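Local coordinates for protein nucleoporin nup120 (Schizosaccharomyces pombe, PDB 4GQ2) that serves as a structural component of the nuclear pore complex, whose nucleoporins can also act as docking partners for nuclear transport factors, at residues F118-S121 with T126-I129; K195-P200 with S204-H209. All coordinates share one frame; numbering follows the deposited sequence.

Contact 1: residues F118-S121 with T126-I129; sequences FSFS and TTII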
loop_
_atom_site.group_PDB
_atom_site.type_symbol
_atom_site.label_atom_id
_atom_site.label_comp_id
_atom_site.label_asym_id
_atom_site.label_seq_id
_atom_site.Cartn_x
_atom_site.Cartn_y
_atom_site.Cartn_z
ATOM N N PHE A 118 10.104 -13.115 32.900
ATOM C CA PHE A 118 9.877 -14.310 32.104
ATOM C C PHE A 118 10.824 -15.442 32.487
ATOM O O PHE A 118 11.950 -15.204 32.935
ATOM C CB PHE A 118 10.083 -13.985 30.626
ATOM C CG PHE A 118 8.912 -13.308 29.972
ATOM C CD1 PHE A 118 8.603 -11.983 30.254
ATOM C CD2 PHE A 118 8.137 -13.991 29.037
ATOM C CE1 PHE A 118 7.527 -11.362 29.637
ATOM C CE2 PHE A 118 7.063 -13.372 28.412
ATOM C CZ PHE A 118 6.757 -12.056 28.716
ATOM N N SER A 119 10.360 -16.672 32.297
ATOM C CA SER A 119 11.206 -17.855 32.429
ATOM C C SER A 119 10.698 -18.971 31.517
ATOM O O SER A 119 9.510 -19.028 31.194
ATOM C CB SER A 119 11.257 -18.334 33.880
ATOM O OG SER A 119 12.330 -19.242 34.068
ATOM N N PHE A 120 11.602 -19.858 31.112
ATOM C CA PHE A 120 11.272 -20.928 30.178
ATOM C C PHE A 120 11.685 -22.303 30.702
ATOM O O PHE A 120 12.824 -22.491 31.129
ATOM C CB PHE A 120 11.931 -20.652 28.823
ATOM C CG PHE A 120 11.597 -21.664 27.764
ATOM C CD1 PHE A 120 10.358 -21.647 27.130
ATOM C CD2 PHE A 120 12.526 -22.631 27.392
ATOM C CE1 PHE A 120 10.052 -22.578 26.149
ATOM C CE2 PHE A 120 12.226 -23.566 26.415
ATOM C CZ PHE A 120 10.987 -23.539 25.793
ATOM N N SER A 121 10.744 -23.249 30.658
ATOM C CA SER A 121 10.972 -24.643 31.060
ATOM C C SER A 121 11.318 -25.514 29.860
ATOM O O SER A 121 10.597 -25.513 28.855
ATOM C CB SER A 121 9.729 -25.221 31.745
ATOM O OG SER A 121 8.675 -25.425 30.816
ATOM N N THR A 126 7.210 -24.824 27.681
ATOM C CA THR A 126 6.291 -23.725 27.986
ATOM C C THR A 126 6.996 -22.505 28.588
ATOM O O THR A 126 7.973 -22.637 29.331
ATOM C CB THR A 126 5.109 -24.176 28.887
ATOM O OG1 THR A 126 4.487 -23.029 29.482
ATOM C CG2 THR A 126 5.569 -25.110 29.993
ATOM N N THR A 127 6.492 -21.322 28.244
ATOM C CA THR A 127 7.023 -20.063 28.752
ATOM C C THR A 127 6.159 -19.562 29.908
ATOM O O THR A 127 4.930 -19.650 29.864
ATOM C CB THR A 127 7.109 -18.989 27.639
ATOM O OG1 THR A 127 7.869 -19.495 26.535
ATOM C CG2 THR A 127 7.787 -17.723 28.144
ATOM N N ILE A 128 6.823 -19.030 30.930
ATOM C CA ILE A 128 6.185 -18.555 32.153
ATOM C C ILE A 128 6.321 -17.037 32.275
ATOM O O ILE A 128 7.373 -16.478 31.963
ATOM C CB ILE A 128 6.808 -19.267 33.386
ATOM C CG1 ILE A 128 6.053 -20.562 33.699
ATOM C CG2 ILE A 128 6.830 -18.379 34.619
ATOM C CD1 ILE A 128 6.473 -21.758 32.868
ATOM N N ILE A 129 5.250 -16.372 32.707
ATOM C CA ILE A 129 5.339 -14.964 33.091
ATOM C C ILE A 129 5.010 -14.759 34.573
ATOM O O ILE A 129 3.953 -15.184 35.052
ATOM C CB ILE A 129 4.408 -14.059 32.262
ATOM C CG1 ILE A 129 4.609 -14.294 30.770
ATOM C CG2 ILE A 129 4.650 -12.586 32.602
ATOM C CD1 ILE A 129 3.446 -13.806 29.936
#
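Ile129 lays its CG1 over one face of the Phe118 ring, 3.9 Å from the ring centroid and displaced toward the rim, a CH-pi contact between side chains that run alongside each other in the same direction. Ile129 CD1 follows along the same rim near Phe118 CE2 and CZ. Thr127 meets the same ring differently: its CG2 sits in the ring plane, 3.9 Å from Phe118 CD2. Anti to the carbonyl carbon and beside the backbone N (chi1 -52°), Ile129 CG1 is the branch that faces the ring, and CG2 takes the position anti to N. Thr127 splits its two branches between the phenylalanines. While CG2 goes to the first ring, Thr127 OG1 lies 3.3 Å from Phe120 CD1, at the edge of that ring, and makes a weak hydrogen bond to Ser65 OG.

The backbone holds these side chains in step. Ser119 and Ile128 form a hydrogen-bonded antiparallel pair, with Ser119 N to Ile128 O at 3.0 Å and Ile128 N to Ser119 O at 2.7 Å; Ile128 O also receives the CA-H of Phe118. Farther on, Ser121 N donates to Thr126 O at 3.1 Å, while the Ser121 hydroxyl is engaged with His123 O and Ser124 OG in the turn.

Tyr63 and Trp76, from neighbouring strands of the adjacent sheet, bring their rings against Phe118, and strand 138-143 bonds along the other edge of 126-129. Strands 115-121 and 126-133 thus form the first hairpin of a four-stranded antiparallel meander, the blade of a beta-propeller, with the Phe118 face packed against the preceding sheet.

Contact 2: residues K195-P200 with S204-H209; sequences KIILNP and SHYEQH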
loop_
_atom_site.group_PDB
_atom_site.type_symbol
_atom_site.label_atom_id
_atom_site.label_comp_id
_atom_site.label_asym_id
_atom_site.label_seq_id
_atom_site.Cartn_x
_atom_site.Cartn_y
_atom_site.Cartn_z
ATOM N N LYS A 195 13.079 -14.354 48.368
ATOM C CA LYS A 195 12.998 -15.370 47.330
ATOM C C LYS A 195 11.674 -16.103 47.483
ATOM O O LYS A 195 11.460 -16.824 48.460
ATOM C CB LYS A 195 14.179 -16.349 47.391
ATOM C CG LYS A 195 14.215 -17.325 46.222
ATOM C CD LYS A 195 15.205 -18.462 46.435
ATOM C CE LYS A 195 16.612 -18.071 46.014
ATOM N NZ LYS A 195 17.587 -19.160 46.296
ATOM N N ILE A 196 10.779 -15.888 46.526
ATOM C CA ILE A 196 9.506 -16.588 46.492
ATOM C C ILE A 196 9.675 -17.900 45.726
ATOM O O ILE A 196 10.069 -17.887 44.562
ATOM C CB ILE A 196 8.401 -15.710 45.863
ATOM C CG1 ILE A 196 8.254 -14.405 46.660
ATOM C CG2 ILE A 196 7.078 -16.469 45.797
ATOM C CD1 ILE A 196 7.506 -13.305 45.939
ATOM N N ILE A 197 9.397 -19.023 46.397
ATOM C CA ILE A 197 9.503 -20.350 45.784
ATOM C C ILE A 197 8.126 -20.994 45.704
ATOM O O ILE A 197 7.449 -21.170 46.720
ATOM C CB ILE A 197 10.470 -21.296 46.542
ATOM C CG1 ILE A 197 11.867 -20.682 46.678
ATOM C CG2 ILE A 197 10.575 -22.650 45.844
ATOM C CD1 ILE A 197 12.130 -20.063 48.033
ATOM N N LEU A 198 7.731 -21.357 44.486
ATOM C CA LEU A 198 6.390 -21.865 44.228
ATOM C C LEU A 198 6.399 -23.355 43.942
ATOM O O LEU A 198 7.367 -23.897 43.399
ATOM C CB LEU A 198 5.755 -21.135 43.041
ATOM C CG LEU A 198 5.970 -19.629 42.893
ATOM C CD1 LEU A 198 5.882 -19.244 41.429
ATOM C CD2 LEU A 198 4.982 -18.829 43.725
ATOM N N ASN A 199 5.307 -24.007 44.324
ATOM C CA ASN A 199 5.044 -25.380 43.940
ATOM C C ASN A 199 3.842 -25.323 43.010
ATOM O O ASN A 199 2.699 -25.297 43.471
ATOM C CB ASN A 199 4.760 -26.239 45.175
ATOM C CG ASN A 199 5.263 -27.665 45.035
ATOM O OD1 ASN A 199 6.073 -27.977 44.159
ATOM N ND2 ASN A 199 4.795 -28.538 45.916
ATOM N N PRO A 200 4.098 -25.256 41.688
ATOM C CA PRO A 200 3.031 -25.046 40.708
ATOM C C PRO A 200 1.981 -26.158 40.721
ATOM O O PRO A 200 0.860 -25.946 40.260
ATOM C CB PRO A 200 3.782 -25.031 39.368
ATOM C CG PRO A 200 5.199 -24.712 39.713
ATOM C CD PRO A 200 5.417 -25.378 41.038
ATOM N N SER A 204 0.504 -23.614 46.099
ATOM C CA SER A 204 1.052 -23.084 47.347
ATOM C C SER A 204 2.491 -22.587 47.165
ATOM O O SER A 204 3.169 -22.950 46.199
ATOM C CB SER A 204 1.003 -24.152 48.439
ATOM O OG SER A 204 1.905 -25.208 48.146
ATOM N N HIS A 205 2.954 -21.770 48.107
ATOM C CA HIS A 205 4.312 -21.227 48.054
ATOM C C HIS A 205 4.893 -20.978 49.416
ATOM O O HIS A 205 4.171 -20.930 50.418
ATOM C CB HIS A 205 4.303 -19.904 47.307
ATOM C CG HIS A 205 3.793 -18.756 48.137
ATOM N ND1 HIS A 205 4.609 -17.813 48.650
ATOM C CD2 HIS A 205 2.501 -18.436 48.562
ATOM C CE1 HIS A 205 3.877 -16.922 49.348
ATOM N NE2 HIS A 205 2.586 -17.306 49.293
ATOM N N TYR A 206 6.210 -20.785 49.453
ATOM C CA TYR A 206 6.880 -20.237 50.629
ATOM C C TYR A 206 7.972 -19.241 50.228
ATOM O O TYR A 206 8.364 -19.172 49.057
ATOM C CB TYR A 206 7.444 -21.359 51.507
ATOM C CG TYR A 206 8.652 -22.067 50.933
ATOM C CD1 TYR A 206 8.504 -23.112 50.024
ATOM C CD2 TYR A 206 9.941 -21.699 51.313
ATOM C CE1 TYR A 206 9.608 -23.768 49.504
ATOM C CE2 TYR A 206 11.050 -22.352 50.797
ATOM C CZ TYR A 206 10.877 -23.385 49.896
ATOM O OH TYR A 206 11.975 -24.037 49.381
ATOM N N GLU A 207 8.459 -18.475 51.204
ATOM C CA GLU A 207 9.501 -17.475 50.958
ATOM C C GLU A 207 10.819 -17.839 51.635
ATOM O O GLU A 207 10.871 -18.739 52.474
ATOM C CB GLU A 207 9.052 -16.083 51.423
ATOM C CG GLU A 207 7.605 -15.736 51.102
ATOM C CD GLU A 207 7.342 -14.244 51.111
ATOM O OE1 GLU A 207 6.314 -13.821 51.687
ATOM O OE2 GLU A 207 8.164 -13.495 50.537
ATOM N N GLN A 208 11.883 -17.145 51.243
ATOM C CA GLN A 208 13.154 -17.193 51.958
ATOM C C GLN A 208 13.666 -15.769 52.164
ATOM O O GLN A 208 13.865 -15.022 51.201
ATOM C CB GLN A 208 14.192 -18.043 51.215
ATOM C CG GLN A 208 13.956 -19.544 51.309
ATOM C CD GLN A 208 15.012 -20.367 50.589
ATOM O OE1 GLN A 208 15.635 -19.914 49.628
ATOM N NE2 GLN A 208 15.210 -21.593 51.051
ATOM N N HIS A 209 13.844 -15.402 53.432
ATOM C CA HIS A 209 14.379 -14.102 53.821
ATOM C C HIS A 209 15.850 -14.097 53.515
ATOM O O HIS A 209 16.592 -14.952 54.005
ATOM C CB HIS A 209 14.148 -13.884 55.316
ATOM C CG HIS A 209 13.919 -12.441 55.702
ATOM N ND1 HIS A 209 12.698 -11.962 56.023
ATOM C CD2 HIS A 209 14.805 -11.371 55.822
ATOM C CE1 HIS A 209 12.796 -10.653 56.328
ATOM N NE2 HIS A 209 14.087 -10.293 56.206
#
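Tyr206 has its CG between the backbone N and the carbonyl carbon (chi1 72°), which folds the ring back over Ile197, while Ile197 keeps CG1 anti to its own carbonyl carbon (chi1 -56°) and sends CD1 along the ring. Ile197 CB stands over the Tyr206 face, 4.2 Å from the centroid and offset toward the rim, and Ile197 CD1 reaches 3.7 Å from Tyr206 CE2. The same methyl touches Gln208 CG at 3.8 Å. Cutting this isoleucine back to an alanine here removes CG1, CG2 and CD1, which would probably open a gap against the tyrosine ring and Gln208 CG and leave the ring freer to turn.

Ile197 N donates to Tyr206 O (2.9 Å) and Tyr206 N to Ile197 O (3.0 Å), in the outer hairpin of a four-stranded antiparallel propeller blade. Next along this face, Lys195 and Gln208 run side by side, Lys195 CD 3.5 Å from Gln208 OE1; both polar ends are taken by Asn267, Lys195 NZ by its OD1 and Gln208 OE1 by its ND2.

On the opposite face, which carries Ile196, Leu198, His205 and Glu207, Leu198 CD2 packs on His205 CB at 3.8 Å, and Ile196 lies alongside Glu207, whose OE2 is hydrogen-bonded to Ser167 OG and Thr194 OG1.

Both contacts are antiparallel hairpins in consecutive four-stranded sheets of the beta-propeller region, at opposite ends of their strand order: contact 1 joins the first two strands of its sheet, contact 2 the last two. Their centres lie about 17 Å apart and they do not touch, yet strand 138-143 bridges them, bonding to Thr127 and Ile129 while Leu138 and Tyr140 pack on Ile196 and Leu198. Contact 1 is buried, and aromatic rings of the preceding sheet pack on its Phe118 face. Contact 2 is only partly buried: its Tyr206 is exposed, and longer polar side chains on both faces find partners in nearby loops (Asn267, Ser167) or, for Glu207, also in Thr194 of the paired strand.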